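Side-chain contacts in TBC1 domain family member 22A (Homo sapiens, PDB 2QFZ), which probably acts as a GTPase-activating protein for Rab-family GTPases, this chain carrying its all-helical Rab-GAP TBC domain: residues 57-60 with 61-65; 45-48 with 49-53; 304-307 with 308-312; 244-247 with 248-251. One frame throughout, in Å; residues are numbered along the deposited sequence.

From the N terminus, interaction 2 comes first, where helix 40-47 closes in a beta turn and gives way to the loop before helix 56-63; interaction 1 then runs along that next helix and its C-terminal turn. The two touch, T59 CG2 lying 3.5 Å from I51 CD1. Much later in the chain, interaction 4 occupies helix 242-251 and interaction 3 the end of helix 302-309, and these also meet: Q310 NE2 is 3.0 Å from Q244 O. All four follow in series, with no nesting or crossing. Interaction 1 sits across the chain's centre from interactions 3 and 4, with centres about 35 and 27 Å away.

Interaction 1 (57-60 with 61-65); sequences PMTW and KLLSG
W60 meets S64 through its backbone oxygen, while its indole, the one flat side-chain group here, sets neither face nor edge on 61-65. A chi1 of -79° places CG anti to the carbonyl carbon, which carries the indole to another flank, where NE1 bonds to D268 and the side chain packs on V160.

On a different side M58 folds over L62. Its chain bends at chi2 and chi3, so that SD comes within 4.1 Å of L62 CG while the two side chains cross obliquely. An alanine in place of L62 would probably leave the M58 thioether without this apolar neighbour and open a gap toward L33. T59 and L63 instead lie side by side, pointing the same way, with T59 CG2 3.7 Å from L63 CD1; T59 OG1 turns back to V55 O. K61 stretches past P57 O, CG passing it at 3.3 Å, and ends in a salt bridge to D190, with F161 as a cation-pi partner.

Beneath these, the backbone bonds from K61 N to P57 O, L62 N to M58 O, L63 N to T59 O and S64 N to W60 O define the helix. G65 then leaves it at a positive phi of 79°, its N bonding to L62 O at 3.1 Å, one of the bonds back into the last turn that mark the Schellman motif ending helix 56-63 of the TBC domain.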
loop_
_atom_site.group_PDB
_atom_site.type_symbol
_atom_site.label_atom_id
_atom_site.label_comp_id
_atom_site.label_asym_id
_atom_site.label_seq_id
_atom_site.Cartn_x
_atom_site.Cartn_y
_atom_site.Cartn_z
ATOM N N PRO A 57 2.497 -6.205 12.860
ATOM C CA PRO A 57 3.296 -7.094 12.038
ATOM C C PRO A 57 2.735 -8.517 11.875
ATOM O O PRO A 57 2.639 -8.996 10.746
ATOM C CB PRO A 57 4.663 -7.107 12.766
ATOM C CG PRO A 57 4.675 -5.724 13.440
ATOM C CD PRO A 57 3.294 -5.613 13.948
ATOM N N MET A 58 2.406 -9.210 12.961
ATOM C CA MET A 58 1.859 -10.585 12.798
ATOM C C MET A 58 0.442 -10.588 12.173
ATOM O O MET A 58 0.081 -11.516 11.441
ATOM C CB MET A 58 1.838 -11.298 14.151
ATOM C CG MET A 58 1.316 -12.751 14.149
ATOM S SD MET A 58 2.075 -13.911 12.964
ATOM C CE MET A 58 3.797 -13.908 13.527
ATOM N N THR A 59 -0.398 -9.602 12.530
ATOM C CA THR A 59 -1.723 -9.487 11.903
ATOM C C THR A 59 -1.617 -9.346 10.366
ATOM O O THR A 59 -2.236 -10.112 9.636
ATOM C CB THR A 59 -2.569 -8.369 12.532
ATOM O OG1 THR A 59 -2.689 -8.584 13.938
ATOM C CG2 THR A 59 -3.992 -8.322 11.934
ATOM N N TRP A 60 -0.812 -8.402 9.877
ATOM C CA TRP A 60 -0.575 -8.285 8.428
ATOM C C TRP A 60 -0.084 -9.579 7.779
ATOM O O TRP A 60 -0.539 -9.981 6.675
ATOM C CB TRP A 60 0.424 -7.155 8.138
ATOM C CG TRP A 60 -0.140 -5.782 8.174
ATOM C CD1 TRP A 60 -1.242 -5.370 8.828
ATOM C CD2 TRP A 60 0.409 -4.611 7.536
ATOM N NE1 TRP A 60 -1.465 -4.033 8.608
ATOM C CE2 TRP A 60 -0.463 -3.537 7.822
ATOM C CE3 TRP A 60 1.485 -4.391 6.675
ATOM C CZ2 TRP A 60 -0.265 -2.253 7.313
ATOM C CZ3 TRP A 60 1.694 -3.105 6.174
ATOM C CH2 TRP A 60 0.827 -2.051 6.506
ATOM N N LYS A 61 0.850 -10.239 8.440
ATOM C CA LYS A 61 1.310 -11.544 7.966
ATOM C C LYS A 61 0.223 -12.595 7.877
ATOM O O LYS A 61 0.204 -13.377 6.921
ATOM C CB LYS A 61 2.479 -12.055 8.787
ATOM C CG LYS A 61 3.729 -11.243 8.558
ATOM C CD LYS A 61 4.899 -11.724 9.441
ATOM C CE LYS A 61 5.846 -10.577 9.690
ATOM N NZ LYS A 61 7.101 -11.073 10.303
ATOM N N LEU A 62 -0.686 -12.636 8.841
ATOM C CA LEU A 62 -1.780 -13.599 8.775
ATOM C C LEU A 62 -2.858 -13.245 7.739
ATOM O O LEU A 62 -3.333 -14.138 7.004
ATOM C CB LEU A 62 -2.432 -13.827 10.131
ATOM C CG LEU A 62 -1.545 -14.555 11.123
ATOM C CD1 LEU A 62 -2.100 -14.380 12.549
ATOM C CD2 LEU A 62 -1.375 -16.068 10.721
ATOM N N LEU A 63 -3.234 -11.971 7.689
ATOM C CA LEU A 63 -4.301 -11.502 6.808
ATOM C C LEU A 63 -3.888 -11.565 5.339
ATOM O O LEU A 63 -4.715 -11.814 4.494
ATOM C CB LEU A 63 -4.743 -10.078 7.186
ATOM C CG LEU A 63 -5.577 -9.877 8.439
ATOM C CD1 LEU A 63 -5.840 -8.383 8.692
ATOM C CD2 LEU A 63 -6.867 -10.624 8.320
ATOM N N SER A 64 -2.601 -11.399 5.048
ATOM C CA SER A 64 -2.092 -11.574 3.697
ATOM C C SER A 64 -1.868 -13.030 3.284
ATOM O O SER A 64 -1.519 -13.282 2.129
ATOM C CB SER A 64 -0.753 -10.902 3.563
ATOM O OG SER A 64 0.206 -11.678 4.280
ATOM N N GLY A 65 -1.998 -13.969 4.216
ATOM C CA GLY A 65 -1.741 -15.382 3.946
ATOM C C GLY A 65 -0.279 -15.798 3.920
ATOM O O GLY A 65 0.058 -16.870 3.424
#

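Interaction 2 (45-48 with 49-53); sequences RLSW and SGIPK
S47 to G50 form a type I beta turn: its two central residues, W48 and S49, lie close to the standard backbone angles of that type, and the bond from G50 N to S47 O, at 2.8 Å, closes it. The donor sits well above the carbonyl plane, 62° out of it, instead of on a lone pair. At the G50 phi of 104° a beta carbon would collide with S49 O, so the absence of a side chain lets the chain swing away from the turn.

Among the side chains, I51 doubles back on S47. I51 CG1 lies 3.7 Å from S47 OG and I51 CD1 3.9 Å from S47 CB, so the methylene and methyl branch run alongside the serine. The hydroxyl is set beside the backbone N by a chi1 of -66° and bonds to L43 O one turn earlier, leaving van der Waals contact as its relation to the isoleucine. Here the turn closes helix 40-47 and starts the link to helix 56-63 in this all-helical fold; I51 packs on T59 and W60 of that next helix, while I51 N bonds to D268.

S49 N lies at the edge of the W48 ring, near its plane, 4.0 Å from W48 CE3. The ring is fixed from elsewhere: NE1 bonds to E273, and Y330 makes an edge-to-face pair with it. The backbone is held separately, W48 O accepting a hydrogen bond from T269 OG1.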
loop_
_atom_site.group_PDB
_atom_site.type_symbol
_atom_site.label_atom_id
_atom_site.label_comp_id
_atom_site.label_asym_id
_atom_site.label_seq_id
_atom_site.Cartn_x
_atom_site.Cartn_y
_atom_site.Cartn_z
ATOM N N ARG A 45 -12.594 -8.755 10.675
ATOM C CA ARG A 45 -13.625 -7.870 11.232
ATOM C C ARG A 45 -13.055 -6.925 12.299
ATOM O O ARG A 45 -13.490 -5.776 12.413
ATOM C CB ARG A 45 -14.799 -8.692 11.784
ATOM C CG ARG A 45 -15.760 -7.913 12.644
ATOM N N LEU A 46 -12.074 -7.387 13.078
ATOM C CA LEU A 46 -11.454 -6.504 14.075
ATOM C C LEU A 46 -10.461 -5.526 13.416
ATOM O O LEU A 46 -10.370 -4.389 13.800
ATOM C CB LEU A 46 -10.730 -7.285 15.161
ATOM C CG LEU A 46 -11.524 -7.839 16.339
ATOM C CD1 LEU A 46 -10.547 -8.232 17.428
ATOM C CD2 LEU A 46 -12.535 -6.858 16.867
ATOM N N SER A 47 -9.719 -6.011 12.441
ATOM C CA SER A 47 -8.652 -5.225 11.788
ATOM C C SER A 47 -9.192 -4.040 10.943
ATOM O O SER A 47 -8.465 -3.049 10.659
ATOM C CB SER A 47 -7.826 -6.178 10.919
ATOM O OG SER A 47 -7.137 -7.132 11.724
ATOM N N TRP A 48 -10.473 -4.128 10.561
ATOM C CA TRP A 48 -11.105 -3.143 9.670
ATOM C C TRP A 48 -11.001 -1.791 10.311
ATOM O O TRP A 48 -10.722 -0.829 9.645
ATOM C CB TRP A 48 -12.566 -3.503 9.375
ATOM C CG TRP A 48 -13.155 -2.832 8.127
ATOM C CD1 TRP A 48 -13.305 -3.391 6.893
ATOM C CD2 TRP A 48 -13.640 -1.494 8.022
ATOM N NE1 TRP A 48 -13.850 -2.489 6.033
ATOM C CE2 TRP A 48 -14.068 -1.311 6.699
ATOM C CE3 TRP A 48 -13.732 -0.421 8.911
ATOM C CZ2 TRP A 48 -14.601 -0.101 6.237
ATOM C CZ3 TRP A 48 -14.283 0.807 8.439
ATOM C CH2 TRP A 48 -14.688 0.942 7.116
ATOM N N SER A 49 -11.180 -1.743 11.626
ATOM C CA SER A 49 -11.202 -0.514 12.365
ATOM C C SER A 49 -9.817 -0.092 12.818
ATOM O O SER A 49 -9.692 0.824 13.616
ATOM C CB SER A 49 -12.191 -0.645 13.533
ATOM O OG SER A 49 -13.506 -1.052 13.069
ATOM N N GLY A 50 -8.773 -0.735 12.270
ATOM C CA GLY A 50 -7.377 -0.389 12.573
ATOM C C GLY A 50 -6.758 -1.413 13.519
ATOM O O GLY A 50 -7.457 -1.957 14.354
ATOM N N ILE A 51 -5.457 -1.663 13.404
ATOM C CA ILE A 51 -4.779 -2.712 14.205
ATOM C C ILE A 51 -3.813 -2.039 15.146
ATOM O O ILE A 51 -2.990 -1.267 14.693
ATOM C CB ILE A 51 -3.974 -3.665 13.289
ATOM C CG1 ILE A 51 -4.881 -4.230 12.196
ATOM C CG2 ILE A 51 -3.272 -4.809 14.081
ATOM C CD1 ILE A 51 -4.152 -4.911 11.054
ATOM N N PRO A 52 -3.873 -2.364 16.467
ATOM C CA PRO A 52 -2.899 -1.810 17.378
ATOM C C PRO A 52 -1.481 -2.160 16.979
ATOM O O PRO A 52 -1.210 -3.311 16.619
ATOM C CB PRO A 52 -3.229 -2.488 18.715
ATOM C CG PRO A 52 -4.553 -2.948 18.602
ATOM C CD PRO A 52 -4.802 -3.260 17.154
ATOM N N LYS A 53 -0.585 -1.184 17.072
ATOM C CA LYS A 53 0.791 -1.306 16.590
ATOM C C LYS A 53 1.562 -2.567 17.053
ATOM O O LYS A 53 2.223 -3.210 16.227
ATOM C CB LYS A 53 1.550 -0.025 16.909
ATOM C CG LYS A 53 3.026 -0.077 16.635
ATOM C CD LYS A 53 3.687 1.282 16.880
ATOM C CE LYS A 53 3.377 2.290 15.759
ATOM N NZ LYS A 53 4.607 3.083 15.375
#

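Interaction 3 (304-307 with 308-312); sequences ELLL and FLQNL
L307 O is held by the side-chain amide of N311, whose ND2 lies 2.6 Å away in a nearly straight bond (169° at the hydrogen). The donor lies in the carbonyl plane on a lone pair, and the oxygen is in turn only 3° out of the N311 amide plane. With chi1 at -64°, CG stands beside the backbone N, and the amide folds back over the last turn. N311 N bonds instead to F308 O, at 2.9 Å, so the side chain takes the role an amide N-H at this position would have in a continuing alpha helix.

Just before it the regular i to i+4 bonds hold, with F308 N, L309 N and Q310 N bonded to E304 O, L305 O and L306 O. Q310 runs extended beyond CG at a slant to L306: L306 CD1 is 3.7 Å from Q310 NE2 and 3.8 Å from Q310 CD, a methyl set against a terminal amide. That amide is steered by a partner outside the turn, since NE2 bonds to Q244 O on helix 242-251.

On the inner flank, L305 CD1 and L309 CD1 meet more loosely, at 4.3 Å, and both leucines are buried; L309 continues onto F245, L289 and I296. F308 directs its ring away from 304-307 and receives L312 CD2 3.5 Å above one face, offset toward the rim. The arrangement is that of a helix terminus, helix 302-309 ending with a side-chain amide on its carbonyl and packing through leucines against helix 242-251.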
loop_
_atom_site.group_PDB
_atom_site.type_symbol
_atom_site.label_atom_id
_atom_site.label_comp_id
_atom_site.label_asym_id
_atom_site.label_seq_id
_atom_site.Cartn_x
_atom_site.Cartn_y
_atom_site.Cartn_z
ATOM N N GLU A 304 -4.292 25.485 -11.741
ATOM C CA GLU A 304 -4.355 25.376 -10.287
ATOM C C GLU A 304 -5.262 24.251 -9.834
ATOM O O GLU A 304 -5.024 23.689 -8.781
ATOM C CB GLU A 304 -4.819 26.703 -9.657
ATOM C CG GLU A 304 -3.816 27.824 -9.773
ATOM C CD GLU A 304 -4.167 29.051 -8.913
ATOM O OE1 GLU A 304 -3.319 29.939 -8.766
ATOM O OE2 GLU A 304 -5.283 29.136 -8.381
ATOM N N LEU A 305 -6.319 23.950 -10.609
ATOM C CA LEU A 305 -7.211 22.821 -10.321
ATOM C C LEU A 305 -6.469 21.471 -10.378
ATOM O O LEU A 305 -6.515 20.677 -9.435
ATOM C CB LEU A 305 -8.391 22.777 -11.292
ATOM C CG LEU A 305 -9.401 21.647 -11.049
ATOM C CD1 LEU A 305 -9.865 21.583 -9.597
ATOM C CD2 LEU A 305 -10.629 21.735 -12.033
ATOM N N LEU A 306 -5.797 21.231 -11.489
ATOM C CA LEU A 306 -4.921 20.072 -11.611
ATOM C C LEU A 306 -3.800 20.051 -10.518
ATOM O O LEU A 306 -3.603 19.037 -9.894
ATOM C CB LEU A 306 -4.356 19.970 -13.051
ATOM C CG LEU A 306 -3.476 18.758 -13.369
ATOM C CD1 LEU A 306 -4.146 17.450 -12.864
ATOM C CD2 LEU A 306 -3.166 18.675 -14.806
ATOM N N LEU A 307 -3.128 21.173 -10.257
ATOM C CA LEU A 307 -2.107 21.250 -9.181
ATOM C C LEU A 307 -2.606 20.844 -7.823
ATOM O O LEU A 307 -1.901 20.148 -7.124
ATOM C CB LEU A 307 -1.474 22.636 -9.048
ATOM C CG LEU A 307 -0.492 22.957 -10.183
ATOM C CD1 LEU A 307 -0.465 24.480 -10.395
ATOM C CD2 LEU A 307 0.927 22.390 -9.939
ATOM N N PHE A 308 -3.810 21.301 -7.475
ATOM C CA PHE A 308 -4.498 20.990 -6.221
ATOM C C PHE A 308 -4.802 19.474 -6.109
ATOM O O PHE A 308 -4.515 18.857 -5.101
ATOM C CB PHE A 308 -5.818 21.804 -6.141
ATOM C CG PHE A 308 -6.614 21.551 -4.902
ATOM C CD1 PHE A 308 -6.175 22.026 -3.664
ATOM C CD2 PHE A 308 -7.820 20.849 -4.954
ATOM C CE1 PHE A 308 -6.909 21.789 -2.507
ATOM C CE2 PHE A 308 -8.552 20.601 -3.789
ATOM C CZ PHE A 308 -8.084 21.103 -2.557
ATOM N N LEU A 309 -5.380 18.896 -7.163
ATOM C CA LEU A 309 -5.770 17.477 -7.168
ATOM C C LEU A 309 -4.534 16.563 -7.056
ATOM O O LEU A 309 -4.623 15.434 -6.549
ATOM C CB LEU A 309 -6.542 17.142 -8.436
ATOM C CG LEU A 309 -7.988 17.650 -8.552
ATOM C CD1 LEU A 309 -8.562 17.512 -9.979
ATOM C CD2 LEU A 309 -8.866 16.905 -7.579
ATOM N N GLN A 310 -3.405 17.068 -7.557
ATOM C CA GLN A 310 -2.129 16.375 -7.522
ATOM C C GLN A 310 -1.379 16.659 -6.245
ATOM O O GLN A 310 -0.349 16.068 -6.023
ATOM C CB GLN A 310 -1.265 16.804 -8.709
ATOM C CG GLN A 310 -1.671 16.255 -10.017
ATOM C CD GLN A 310 -0.824 16.767 -11.181
ATOM O OE1 GLN A 310 -0.210 17.833 -11.105
ATOM N NE2 GLN A 310 -0.815 16.012 -12.279
ATOM N N ASN A 311 -1.874 17.590 -5.419
ATOM C CA ASN A 311 -1.167 18.027 -4.205
ATOM C C ASN A 311 -2.144 18.317 -3.089
ATOM O O ASN A 311 -2.127 19.392 -2.507
ATOM C CB ASN A 311 -0.343 19.283 -4.476
ATOM C CG ASN A 311 0.774 19.058 -5.485
ATOM O OD1 ASN A 311 1.879 18.639 -5.120
ATOM N ND2 ASN A 311 0.514 19.388 -6.749
ATOM N N LEU A 312 -3.006 17.355 -2.779
ATOM C CA LEU A 312 -4.072 17.589 -1.822
ATOM C C LEU A 312 -3.469 17.850 -0.425
ATOM O O LEU A 312 -2.440 17.257 -0.085
ATOM C CB LEU A 312 -5.082 16.441 -1.825
ATOM C CG LEU A 312 -5.981 16.412 -3.095
ATOM C CD1 LEU A 312 -6.763 15.131 -3.151
ATOM C CD2 LEU A 312 -6.935 17.592 -3.187
#

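Interaction 4 (244-247 with 248-251); sequences QFAF and RWMN
F247 O accepts N251 N at 2.9 Å and A246 O accepts M250 N, regular alpha-helical bonds, but the preceding turn of helix 242-251 of the TBC domain is looser: F245 O stays 3.9 Å from W249 N, and a water stands in between Q244 O and R248 N. This water accepts from R248 N at 3.1 Å and donates weakly to Q244 O, an insertion near the N-terminal end of the helix, where the phi of F245 is stretched.

F245 and W249 form an edge-to-face pair on the buried side. The phenyl edge points at the six-membered ring of the indole, with planes 63° apart and F245 CD1 3.6 Å from W249 CZ2. A chi1 of 65° holds F245 CG between its backbone N and carbonyl carbon, which brings the ring down along the helix to the indole. Over the same indole face lies A246 CA, in a CH-pi contact 4.2 Å from the centroid of the five-membered ring. With an alanine in place of W249, the F245 edge would probably lose the surface it rests on, leaving a gap beside L289 and F288.

R248 NE makes a salt bridge with E257. On another flank F247 crosses N251, whose amide is already held by Q210 at OD1 and by Q148 O at ND2. Ring and amide planes differ by 27°, and F247 CE2 stops 3.8 Å from N251 CG.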
loop_
_atom_site.group_PDB
_atom_site.type_symbol
_atom_site.label_atom_id
_atom_site.label_comp_id
_atom_site.label_asym_id
_atom_site.label_seq_id
_atom_site.Cartn_x
_atom_site.Cartn_y
_atom_site.Cartn_z
ATOM N N GLN A 244 -5.170 12.426 -15.495
ATOM C CA GLN A 244 -4.095 13.373 -15.177
ATOM C C GLN A 244 -3.714 13.427 -13.708
ATOM O O GLN A 244 -2.601 13.816 -13.382
ATOM C CB GLN A 244 -4.438 14.776 -15.679
ATOM C CG GLN A 244 -4.639 14.839 -17.200
ATOM C CD GLN A 244 -5.033 16.226 -17.688
ATOM O OE1 GLN A 244 -6.185 16.620 -17.579
ATOM N NE2 GLN A 244 -4.069 16.960 -18.246
ATOM N N PHE A 245 -4.637 13.080 -12.819
ATOM C CA PHE A 245 -4.359 13.079 -11.375
ATOM C C PHE A 245 -4.508 11.695 -10.762
ATOM O O PHE A 245 -3.739 11.330 -9.893
ATOM C CB PHE A 245 -5.199 14.152 -10.605
ATOM C CG PHE A 245 -6.693 13.903 -10.620
ATOM C CD1 PHE A 245 -7.299 13.081 -9.694
ATOM C CD2 PHE A 245 -7.475 14.474 -11.578
ATOM C CE1 PHE A 245 -8.665 12.845 -9.742
ATOM C CE2 PHE A 245 -8.831 14.239 -11.630
ATOM C CZ PHE A 245 -9.428 13.432 -10.716
ATOM N N ALA A 246 -5.458 10.912 -11.237
ATOM C CA ALA A 246 -5.755 9.594 -10.662
ATOM C C ALA A 246 -4.861 8.419 -11.149
ATOM O O ALA A 246 -4.912 7.370 -10.579
ATOM C CB ALA A 246 -7.208 9.268 -10.888
ATOM N N PHE A 247 -4.056 8.595 -12.197
ATOM C CA PHE A 247 -3.052 7.596 -12.578
ATOM C C PHE A 247 -2.130 7.298 -11.402
ATOM O O PHE A 247 -1.910 6.144 -11.062
ATOM C CB PHE A 247 -2.160 8.042 -13.752
ATOM C CG PHE A 247 -1.216 6.946 -14.233
ATOM C CD1 PHE A 247 -1.615 6.059 -15.224
ATOM C CD2 PHE A 247 0.045 6.777 -13.661
ATOM C CE1 PHE A 247 -0.748 5.021 -15.672
ATOM C CE2 PHE A 247 0.891 5.743 -14.077
ATOM C CZ PHE A 247 0.497 4.872 -15.082
ATOM N N ARG A 248 -1.619 8.341 -10.772
ATOM C CA ARG A 248 -0.778 8.190 -9.574
ATOM C C ARG A 248 -1.516 7.597 -8.360
ATOM O O ARG A 248 -0.944 6.880 -7.567
ATOM C CB ARG A 248 -0.152 9.520 -9.212
ATOM C CG ARG A 248 1.207 9.371 -8.538
ATOM C CD ARG A 248 1.929 10.694 -8.488
ATOM N NE ARG A 248 1.269 11.622 -7.585
ATOM C CZ ARG A 248 1.585 12.915 -7.476
ATOM N NH1 ARG A 248 2.532 13.460 -8.237
ATOM N NH2 ARG A 248 0.939 13.670 -6.627
ATOM N N TRP A 249 -2.792 7.906 -8.215
ATOM C CA TRP A 249 -3.582 7.408 -7.104
ATOM C C TRP A 249 -3.677 5.864 -7.224
ATOM O O TRP A 249 -3.725 5.187 -6.225
ATOM C CB TRP A 249 -5.025 8.014 -7.124
ATOM C CG TRP A 249 -5.157 9.550 -6.855
ATOM C CD1 TRP A 249 -4.167 10.455 -6.835
ATOM C CD2 TRP A 249 -6.375 10.289 -6.600
ATOM N NE1 TRP A 249 -4.662 11.720 -6.593
ATOM C CE2 TRP A 249 -6.024 11.629 -6.444
ATOM C CE3 TRP A 249 -7.726 9.918 -6.444
ATOM C CZ2 TRP A 249 -6.960 12.620 -6.186
ATOM C CZ3 TRP A 249 -8.667 10.910 -6.160
ATOM C CH2 TRP A 249 -8.275 12.242 -6.042
ATOM N N MET A 250 -3.779 5.336 -8.447
ATOM C CA MET A 250 -3.907 3.858 -8.668
ATOM C C MET A 250 -2.551 3.160 -8.670
ATOM O O MET A 250 -2.384 2.153 -8.023
ATOM C CB MET A 250 -4.580 3.536 -10.004
ATOM C CG MET A 250 -5.994 4.075 -10.133
ATOM S SD MET A 250 -7.022 3.729 -8.714
ATOM C CE MET A 250 -8.520 4.600 -9.161
ATOM N N ASN A 251 -1.613 3.733 -9.415
ATOM C CA ASN A 251 -0.249 3.230 -9.606
ATOM C C ASN A 251 0.557 3.108 -8.300
ATOM O O ASN A 251 1.297 2.130 -8.093
ATOM C CB ASN A 251 0.481 4.177 -10.577
ATOM C CG ASN A 251 1.784 3.597 -11.090
ATOM O OD1 ASN A 251 1.785 2.586 -11.834
ATOM N ND2 ASN A 251 2.901 4.234 -10.712
HETATM O O HOH W 1 -1.586 11.005 -12.307
#